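Local coordinates for mannan endo-1,4-beta-mannosidase (Cryptopygus antarcticus, PDB 4OOU), which hydrolyses internal beta-1,4-mannosidic linkages in mannans, galactomannans and glucomannans, releasing mostly short oligosaccharides of two to four mannose units, at residues S26-Y31 against N297-N302; A292-N297 against L308-F313; Y329-G334 against G375-N380. All coordinates share one frame; numbering follows the deposited sequence.

Overall arrangement
The enzyme is a (beta/alpha)8 barrel, and all three contacts lie on the same side of it. The centres of interactions 1 and 2 are about 11 Å apart. Those of interactions 1 and 3 are about 12 Å apart, and those of interactions 2 and 3 about 13 Å. Interactions 1 and 2 alternate along the chain and share Asn-297. Interaction 3 opens after both have closed. Helix 323-332 and the residue after it join the group: Tyr-329 OH is hydrogen-bonded to Val-296 O, and Arg-298 N probably donates to Asn-333 O. The 292-302 loop thus meets the N-terminal hairpin and packs on strand 308-313, while helix 323-332 reaches the C-terminal tail through Tyr-331.

Interaction 1 (S26-Y31 against N297-N302); sequences SGSNFY and NRWAYN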
loop_
_atom_site.group_PDB
_atom_site.type_symbol
_atom_site.label_atom_id
_atom_site.label_comp_id
_atom_site.label_asym_id
_atom_site.label_seq_id
_atom_site.Cartn_x
_atom_site.Cartn_y
_atom_site.Cartn_z
ATOM N N SER A 26 4.154 2.328 -15.764
ATOM C CA SER A 26 4.151 1.914 -17.169
ATOM C C SER A 26 5.126 0.748 -17.361
ATOM O O SER A 26 6.287 0.794 -16.944
ATOM C CB SER A 26 4.492 3.120 -18.096
ATOM O OG SER A 26 5.005 2.724 -19.367
ATOM N N GLY A 27 4.655 -0.284 -18.035
ATOM C CA GLY A 27 5.343 -1.564 -18.020
ATOM C C GLY A 27 5.814 -1.917 -16.612
ATOM O O GLY A 27 5.066 -1.838 -15.641
ATOM N N SER A 28 7.089 -2.251 -16.522
ATOM C CA SER A 28 7.720 -2.668 -15.269
ATOM C C SER A 28 8.048 -1.539 -14.271
ATOM O O SER A 28 8.514 -1.801 -13.131
ATOM C CB SER A 28 9.016 -3.357 -15.658
ATOM O OG SER A 28 8.735 -4.313 -16.658
ATOM N N ASN A 29 7.818 -0.290 -14.658
ATOM C CA ASN A 29 8.401 0.805 -13.879
ATOM C C ASN A 29 7.465 1.931 -13.430
ATOM O O ASN A 29 6.472 2.266 -14.070
ATOM C CB ASN A 29 9.570 1.457 -14.641
ATOM C CG ASN A 29 10.687 0.493 -14.994
ATOM O OD1 ASN A 29 11.210 -0.260 -14.165
ATOM N ND2 ASN A 29 11.092 0.554 -16.251
ATOM N N PHE A 30 7.848 2.548 -12.322
ATOM C CA PHE A 30 7.319 3.834 -11.976
ATOM C C PHE A 30 8.050 4.875 -12.797
ATOM O O PHE A 30 9.236 4.721 -13.053
ATOM C CB PHE A 30 7.535 4.115 -10.509
ATOM C CG PHE A 30 6.774 3.209 -9.615
ATOM C CD1 PHE A 30 5.403 3.191 -9.662
ATOM C CD2 PHE A 30 7.430 2.377 -8.713
ATOM C CE1 PHE A 30 4.696 2.385 -8.808
ATOM C CE2 PHE A 30 6.722 1.546 -7.879
ATOM C CZ PHE A 30 5.357 1.560 -7.913
ATOM N N TYR A 31 7.340 5.919 -13.230
ATOM C CA TYR A 31 7.994 7.069 -13.855
ATOM C C TYR A 31 7.540 8.349 -13.195
ATOM O O TYR A 31 6.390 8.489 -12.829
ATOM C CB TYR A 31 7.686 7.119 -15.348
ATOM C CG TYR A 31 8.260 5.980 -16.119
ATOM C CD1 TYR A 31 9.523 6.057 -16.664
ATOM C CD2 TYR A 31 7.545 4.806 -16.289
ATOM C CE1 TYR A 31 10.071 4.980 -17.359
ATOM C CE2 TYR A 31 8.070 3.732 -16.999
ATOM C CZ TYR A 31 9.336 3.823 -17.529
ATOM O OH TYR A 31 9.849 2.764 -18.240
ATOM N N ASN A 297 14.797 -12.680 -7.646
ATOM C CA ASN A 297 14.671 -11.522 -8.547
ATOM C C ASN A 297 13.253 -11.014 -8.564
ATOM O O ASN A 297 12.338 -11.813 -8.465
ATOM C CB ASN A 297 14.848 -12.005 -9.991
ATOM C CG ASN A 297 16.190 -11.708 -10.568
ATOM O OD1 ASN A 297 17.058 -11.113 -9.931
ATOM N ND2 ASN A 297 16.373 -12.127 -11.807
ATOM N N ARG A 298 13.023 -9.746 -8.850
ATOM C CA ARG A 298 11.652 -9.354 -9.222
ATOM C C ARG A 298 11.195 -10.069 -10.496
ATOM O O ARG A 298 10.008 -10.297 -10.720
ATOM C CB ARG A 298 11.520 -7.862 -9.489
ATOM C CG ARG A 298 11.720 -7.559 -10.959
ATOM C CD ARG A 298 10.940 -6.377 -11.427
ATOM N NE ARG A 298 9.605 -6.728 -11.794
ATOM C CZ ARG A 298 8.800 -5.837 -12.342
ATOM N NH1 ARG A 298 9.254 -4.632 -12.565
ATOM N NH2 ARG A 298 7.546 -6.136 -12.658
ATOM N N TRP A 299 12.142 -10.367 -11.363
ATOM C CA TRP A 299 11.846 -10.915 -12.679
ATOM C C TRP A 299 11.361 -12.336 -12.503
ATOM O O TRP A 299 10.473 -12.800 -13.228
ATOM C CB TRP A 299 13.100 -10.871 -13.532
ATOM C CG TRP A 299 13.769 -9.489 -13.526
ATOM C CD1 TRP A 299 14.960 -9.156 -12.953
ATOM C CD2 TRP A 299 13.240 -8.275 -14.077
ATOM N NE1 TRP A 299 15.218 -7.831 -13.129
ATOM C CE2 TRP A 299 14.181 -7.264 -13.827
ATOM C CE3 TRP A 299 12.072 -7.954 -14.768
ATOM C CZ2 TRP A 299 13.989 -5.946 -14.231
ATOM C CZ3 TRP A 299 11.884 -6.631 -15.190
ATOM C CH2 TRP A 299 12.837 -5.643 -14.912
ATOM N N ALA A 300 11.937 -13.006 -11.503
ATOM C CA ALA A 300 11.506 -14.335 -11.104
ATOM C C ALA A 300 10.002 -14.379 -10.897
ATOM O O ALA A 300 9.378 -15.403 -11.151
ATOM C CB ALA A 300 12.227 -14.779 -9.829
ATOM N N TYR A 301 9.387 -13.288 -10.438
ATOM C CA TYR A 301 7.957 -13.365 -10.164
ATOM C C TYR A 301 7.127 -13.292 -11.464
ATOM O O TYR A 301 5.914 -13.440 -11.432
ATOM C CB TYR A 301 7.528 -12.334 -9.122
ATOM C CG TYR A 301 8.108 -12.598 -7.754
ATOM C CD1 TYR A 301 7.839 -13.759 -7.076
ATOM C CD2 TYR A 301 8.938 -11.687 -7.151
ATOM C CE1 TYR A 301 8.382 -14.027 -5.829
ATOM C CE2 TYR A 301 9.479 -11.935 -5.898
ATOM C CZ TYR A 301 9.200 -13.124 -5.240
ATOM O OH TYR A 301 9.752 -13.351 -3.979
ATOM N N ASN A 302 7.806 -13.133 -12.598
ATOM C CA ASN A 302 7.169 -13.076 -13.922
ATOM C C ASN A 302 5.941 -12.183 -13.853
ATOM O O ASN A 302 4.816 -12.629 -14.024
ATOM C CB ASN A 302 6.831 -14.476 -14.458
ATOM C CG ASN A 302 6.369 -14.458 -15.933
ATOM O OD1 ASN A 302 5.751 -15.406 -16.427
ATOM N ND2 ASN A 302 6.657 -13.376 -16.632
#
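Arg-298 reaches out of its loop to the backbone of Ser-28, and this is the one hydrogen bond between 26-31 and 297-302. NH1 of Arg-298 gives it to O of Ser-28 at 3.0 Å. The N-H...O angle of 139° shows a bent bond. The nitrogen nonetheless lies in the carbonyl plane, on a lone pair, with a C=O...N angle of 117°. The oxygen sits at the guanidinium edge, close to the plane of that group. The arginine chain bends at chi2 and again at chi3 (-85°), which turns the flat end toward the serine. NH2 has its own acceptor, Lys-306 O, so two backbone carbonyls hold the guanidinium.

The van der Waals part is small. Ser-28 CB touches Arg-298 NH1 at 3.4 Å. Trp-299 comes in with its ring edge, and CZ3 lies 4.2 Å from Ser-28 OG. That hydroxyl has its polar partner in Asn-304 O, just beyond the loop segment. On the loop side, Arg-298 CG lies over one face of the Trp-299 indole, so the two long side chains pack on each other as they approach the serine.

Backbone bonds shape the turn that is touched. Ser-26 N to Asn-29 O measures 2.9 Å, and Asn-29 N to Ser-26 O 3.0 Å. Gly-27 and Ser-28 are the two corner residues of a type II' turn. This is the classic two-residue beta hairpin, here joining strands 24-26 and 29-32 before the first barrel strand and set against the loop that leads into strand 308-313.

Interaction 2 (A292-N297 against L308-F313); sequences APFKVN and LLIGEF
Ile-310 is the first residue of strand 308-313 to meet the 292-297 loop. It does so with one methyl, CD1. CG1 lies anti to the carbonyl carbon and chi2 is extended (176°), which carries CD1 outward between two loop side chains. Pro-293 CB is 4.0 Å from Ile-310 CD1. Phe-294 CZ is 3.9 Å from the same methyl and meets it obliquely. Ala-330 of helix 323-332 also touches Ile-310, so the methyl belongs to the layer between barrel strand and outer helix.

Glu-312, the probable catalytic nucleophile, takes no part in this packing. Its carboxylate is held by Arg-81 through a salt bridge and by Tyr-282 through a hydrogen bond.

Phe-313 then turns its ring back to the loop. Its CG stands between the backbone N and the carbonyl carbon (chi1 77°). Phe-294 points its edge at one face of this ring, an edge-to-face pair with centroids 5.3 Å apart and planes at 62°. Phe-294 CZ lies over the ring centre, while Phe-294 CE2 is 4.0 Å from Phe-313 CG. Leu-326 touches both rings.

No hydrogen bond crosses between the two segments. The contact is buried and wholly apolar, so it depends on shape and dispersion, with aromatic C-H groups facing a pi cloud. With no polar pair across it, the contact holds the loop to the strand without fixing a hydrogen-bond direction.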
loop_
_atom_site.group_PDB
_atom_site.type_symbol
_atom_site.label_atom_id
_atom_site.label_comp_id
_atom_site.label_asym_id
_atom_site.label_seq_id
_atom_site.Cartn_x
_atom_site.Cartn_y
_atom_site.Cartn_z
ATOM N N ALA A 292 11.121 -15.854 -1.480
ATOM C CA ALA A 292 10.775 -14.545 -0.984
ATOM C C ALA A 292 11.642 -13.513 -1.688
ATOM O O ALA A 292 12.636 -13.850 -2.326
ATOM C CB ALA A 292 10.933 -14.479 0.531
ATOM N N PRO A 293 11.242 -12.260 -1.634
ATOM C CA PRO A 293 11.853 -11.256 -2.507
ATOM C C PRO A 293 13.369 -11.046 -2.405
ATOM O O PRO A 293 14.012 -10.830 -3.443
ATOM C CB PRO A 293 11.125 -9.973 -2.104
ATOM C CG PRO A 293 9.779 -10.456 -1.795
ATOM C CD PRO A 293 9.971 -11.785 -1.092
ATOM N N PHE A 294 13.917 -11.078 -1.177
ATOM C CA PHE A 294 15.353 -10.893 -0.963
ATOM C C PHE A 294 16.085 -12.208 -1.172
ATOM O O PHE A 294 17.310 -12.234 -1.128
ATOM C CB PHE A 294 15.677 -10.296 0.418
ATOM C CG PHE A 294 15.239 -8.866 0.573
ATOM C CD1 PHE A 294 15.896 -7.855 -0.098
ATOM C CD2 PHE A 294 14.138 -8.528 1.372
ATOM C CE1 PHE A 294 15.465 -6.522 0.020
ATOM C CE2 PHE A 294 13.701 -7.206 1.490
ATOM C CZ PHE A 294 14.367 -6.196 0.813
ATOM N N LYS A 295 15.348 -13.284 -1.453
ATOM C CA LYS A 295 15.965 -14.534 -1.928
ATOM C C LYS A 295 16.134 -14.569 -3.443
ATOM O O LYS A 295 16.872 -15.381 -3.954
ATOM C CB LYS A 295 15.154 -15.754 -1.481
ATOM C CG LYS A 295 15.511 -16.248 -0.096
ATOM C CD LYS A 295 16.877 -16.938 -0.113
ATOM C CE LYS A 295 17.056 -17.973 0.995
ATOM N NZ LYS A 295 16.235 -19.189 0.744
ATOM N N VAL A 296 15.496 -13.657 -4.158
ATOM C CA VAL A 296 15.181 -13.914 -5.543
ATOM C C VAL A 296 15.225 -12.611 -6.394
ATOM O O VAL A 296 15.702 -11.589 -5.927
ATOM C CB VAL A 296 13.825 -14.650 -5.525
ATOM C CG1 VAL A 296 12.656 -13.737 -5.878
ATOM C CG2 VAL A 296 13.868 -15.887 -6.396
ATOM N N ASN A 297 14.797 -12.680 -7.646
ATOM C CA ASN A 297 14.671 -11.522 -8.547
ATOM C C ASN A 297 13.253 -11.014 -8.564
ATOM O O ASN A 297 12.338 -11.813 -8.465
ATOM C CB ASN A 297 14.848 -12.005 -9.991
ATOM C CG ASN A 297 16.190 -11.708 -10.568
ATOM O OD1 ASN A 297 17.058 -11.113 -9.931
ATOM N ND2 ASN A 297 16.373 -12.127 -11.807
ATOM N N LEU A 308 6.583 -3.716 -9.259
ATOM C CA LEU A 308 6.482 -4.500 -8.019
ATOM C C LEU A 308 7.269 -3.807 -6.883
ATOM O O LEU A 308 8.443 -3.435 -7.036
ATOM C CB LEU A 308 7.036 -5.901 -8.230
ATOM C CG LEU A 308 7.112 -6.773 -6.992
ATOM C CD1 LEU A 308 5.741 -6.987 -6.411
ATOM C CD2 LEU A 308 7.708 -8.111 -7.382
ATOM N N LEU A 309 6.588 -3.617 -5.764
ATOM C CA LEU A 309 7.065 -2.803 -4.682
ATOM C C LEU A 309 7.243 -3.794 -3.583
ATOM O O LEU A 309 6.356 -4.625 -3.365
ATOM C CB LEU A 309 5.962 -1.813 -4.279
ATOM C CG LEU A 309 6.101 -0.517 -3.445
ATOM C CD1 LEU A 309 4.963 -0.313 -2.449
ATOM C CD2 LEU A 309 7.433 -0.375 -2.728
ATOM N N ILE A 310 8.362 -3.721 -2.884
ATOM C CA ILE A 310 8.455 -4.386 -1.590
ATOM C C ILE A 310 7.891 -3.441 -0.544
ATOM O O ILE A 310 8.577 -2.514 -0.091
ATOM C CB ILE A 310 9.890 -4.809 -1.220
ATOM C CG1 ILE A 310 10.485 -5.615 -2.389
ATOM C CG2 ILE A 310 9.859 -5.592 0.099
ATOM C CD1 ILE A 310 11.927 -6.045 -2.233
ATOM N N GLY A 311 6.654 -3.714 -0.133
ATOM C CA GLY A 311 5.806 -2.722 0.540
ATOM C C GLY A 311 6.114 -2.581 2.002
ATOM O O GLY A 311 5.979 -1.487 2.579
ATOM N N GLU A 312 6.524 -3.693 2.599
ATOM C CA GLU A 312 7.081 -3.696 3.946
ATOM C C GLU A 312 8.211 -4.703 4.073
ATOM O O GLU A 312 8.209 -5.754 3.429
ATOM C CB GLU A 312 6.047 -4.107 4.967
ATOM C CG GLU A 312 4.699 -3.403 4.959
ATOM C CD GLU A 312 3.741 -4.076 5.926
ATOM O OE1 GLU A 312 4.174 -5.015 6.655
ATOM O OE2 GLU A 312 2.551 -3.693 5.945
ATOM N N PHE A 313 9.179 -4.378 4.919
ATOM C CA PHE A 313 10.190 -5.329 5.338
ATOM C C PHE A 313 10.924 -4.781 6.567
ATOM O O PHE A 313 10.809 -3.608 6.867
ATOM C CB PHE A 313 11.157 -5.605 4.182
ATOM C CG PHE A 313 12.159 -4.509 3.948
ATOM C CD1 PHE A 313 11.853 -3.434 3.130
ATOM C CD2 PHE A 313 13.418 -4.566 4.541
ATOM C CE1 PHE A 313 12.773 -2.432 2.909
ATOM C CE2 PHE A 313 14.346 -3.575 4.316
ATOM C CZ PHE A 313 14.013 -2.502 3.505
#

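Interaction 3 (Y329-G334 against G375-N380); sequences YAYNNG and GMVSVN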
loop_
_atom_site.group_PDB
_atom_site.type_symbol
_atom_site.label_atom_id
_atom_site.label_comp_id
_atom_site.label_asym_id
_atom_site.label_seq_id
_atom_site.Cartn_x
_atom_site.Cartn_y
_atom_site.Cartn_z
ATOM N N TYR A 329 19.816 -4.358 -2.362
ATOM C CA TYR A 329 19.416 -5.586 -3.017
ATOM C C TYR A 329 18.170 -5.315 -3.840
ATOM O O TYR A 329 18.113 -5.654 -4.998
ATOM C CB TYR A 329 19.157 -6.709 -1.990
ATOM C CG TYR A 329 18.802 -8.061 -2.618
ATOM C CD1 TYR A 329 17.564 -8.280 -3.211
ATOM C CD2 TYR A 329 19.725 -9.113 -2.625
ATOM C CE1 TYR A 329 17.242 -9.520 -3.781
ATOM C CE2 TYR A 329 19.414 -10.344 -3.186
ATOM C CZ TYR A 329 18.176 -10.551 -3.770
ATOM O OH TYR A 329 17.877 -11.777 -4.346
ATOM N N ALA A 330 17.188 -4.679 -3.235
ATOM C CA ALA A 330 15.947 -4.358 -3.902
ATOM C C ALA A 330 16.156 -3.477 -5.146
ATOM O O ALA A 330 15.559 -3.723 -6.205
ATOM C CB ALA A 330 15.006 -3.684 -2.923
ATOM N N TYR A 331 17.025 -2.478 -5.026
ATOM C CA TYR A 331 17.345 -1.585 -6.139
ATOM C C TYR A 331 18.083 -2.297 -7.284
ATOM O O TYR A 331 17.876 -1.986 -8.481
ATOM C CB TYR A 331 18.194 -0.425 -5.611
ATOM C CG TYR A 331 18.493 0.662 -6.621
ATOM C CD1 TYR A 331 17.735 1.817 -6.677
ATOM C CD2 TYR A 331 19.539 0.526 -7.518
ATOM C CE1 TYR A 331 18.014 2.820 -7.612
ATOM C CE2 TYR A 331 19.837 1.513 -8.450
ATOM C CZ TYR A 331 19.080 2.667 -8.503
ATOM O OH TYR A 331 19.395 3.655 -9.432
ATOM N N ASN A 332 18.945 -3.256 -6.915
ATOM C CA ASN A 332 19.795 -3.924 -7.916
ATOM C C ASN A 332 19.192 -5.143 -8.564
ATOM O O ASN A 332 19.689 -5.578 -9.591
ATOM C CB ASN A 332 21.162 -4.296 -7.341
ATOM C CG ASN A 332 22.045 -3.086 -7.113
ATOM O OD1 ASN A 332 22.814 -3.061 -6.170
ATOM N ND2 ASN A 332 21.923 -2.068 -7.966
ATOM N N ASN A 333 18.132 -5.690 -7.982
ATOM C CA ASN A 333 17.568 -6.934 -8.490
ATOM C C ASN A 333 16.171 -6.737 -8.999
ATOM O O ASN A 333 15.304 -7.606 -8.867
ATOM C CB ASN A 333 17.650 -8.012 -7.420
ATOM C CG ASN A 333 19.077 -8.457 -7.175
ATOM O OD1 ASN A 333 19.659 -8.187 -6.130
ATOM N ND2 ASN A 333 19.657 -9.115 -8.159
ATOM N N GLY A 334 15.957 -5.572 -9.594
ATOM C CA GLY A 334 14.768 -5.318 -10.391
ATOM C C GLY A 334 13.546 -4.776 -9.672
ATOM O O GLY A 334 12.535 -4.500 -10.312
ATOM N N GLY A 375 16.698 3.260 -10.970
ATOM C CA GLY A 375 16.269 4.555 -11.484
ATOM C C GLY A 375 16.545 5.719 -10.548
ATOM O O GLY A 375 17.485 5.696 -9.742
ATOM N N MET A 376 15.707 6.743 -10.663
ATOM C CA MET A 376 15.854 7.966 -9.880
ATOM C C MET A 376 15.256 7.764 -8.500
ATOM O O MET A 376 14.193 7.142 -8.339
ATOM C CB MET A 376 15.134 9.100 -10.595
ATOM C CG MET A 376 15.382 10.502 -10.059
ATOM S SD MET A 376 14.960 11.685 -11.378
ATOM C CE MET A 376 13.207 11.412 -11.590
ATOM N N VAL A 377 15.950 8.280 -7.500
ATOM C CA VAL A 377 15.464 8.220 -6.134
ATOM C C VAL A 377 15.005 9.613 -5.716
ATOM O O VAL A 377 13.817 9.840 -5.507
ATOM C CB VAL A 377 16.554 7.647 -5.208
ATOM C CG1 VAL A 377 16.156 7.688 -3.741
ATOM C CG2 VAL A 377 16.832 6.225 -5.628
ATOM N N SER A 378 15.940 10.550 -5.597
ATOM C CA SER A 378 15.611 11.901 -5.119
ATOM C C SER A 378 14.798 12.576 -6.218
ATOM O O SER A 378 15.305 12.812 -7.295
ATOM C CB SER A 378 16.870 12.710 -4.748
ATOM O OG SER A 378 16.762 14.035 -5.234
ATOM N N VAL A 379 13.527 12.820 -5.948
ATOM C CA VAL A 379 12.635 13.315 -6.956
ATOM C C VAL A 379 12.329 14.758 -6.620
ATOM O O VAL A 379 12.229 15.098 -5.454
ATOM C CB VAL A 379 11.323 12.537 -7.004
ATOM C CG1 VAL A 379 10.409 13.151 -8.066
ATOM C CG2 VAL A 379 11.564 11.083 -7.312
ATOM N N ASN A 380 12.198 15.600 -7.645
ATOM C CA ASN A 380 11.727 16.972 -7.457
ATOM C C ASN A 380 10.257 16.954 -7.830
ATOM O O ASN A 380 9.887 16.783 -9.004
ATOM C CB ASN A 380 12.532 17.961 -8.304
ATOM C CG ASN A 380 12.554 19.390 -7.721
ATOM O OD1 ASN A 380 12.733 19.598 -6.514
ATOM N ND2 ASN A 380 12.407 20.384 -8.602
#
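Tyr-331 and Gly-375 join an outer helix of the (beta/alpha)8 barrel to the C-terminal tail. Tyr-331 sits near the end of helix 323-332. Its CG is anti to the backbone N (chi1 -174°), which sends the ring off the helix toward the tail. The ring then lies against the Gly-375 backbone, and its hydroxyl finds the carbonyl.

The bond runs from Tyr-331 OH to Gly-375 O at 2.8 Å. The hydroxyl lies in the carbonyl plane, on a lone pair, with a C=O...O angle of 127°. Relative to the tyrosine, the acceptor is at the ring edge, in the ring plane. The glycine nitrogen is placed differently. It approaches the ring obliquely, with Gly-375 N 3.5 Å from Tyr-331 CZ. Gly-375 has a positive phi (110°), and the ring lies close to its bare backbone.

Val-377 meets the same ring through CG2, the branch beside its backbone N.

Phe-38 of strand 35-43 makes an edge-to-face pair with Tyr-331. Gln-366 and Asp-368, in the loop after helix 353-361, also touch the tyrosine side chain. Met-376 shares backbone hydrogen bonds with Lys-36 and Phe-38, which brings the tail alongside the first barrel strand. All three touching residues are buried. The apolar part of the contact comes down to Val-377 CG2 lying 4.1 Å from Tyr-331 CE1.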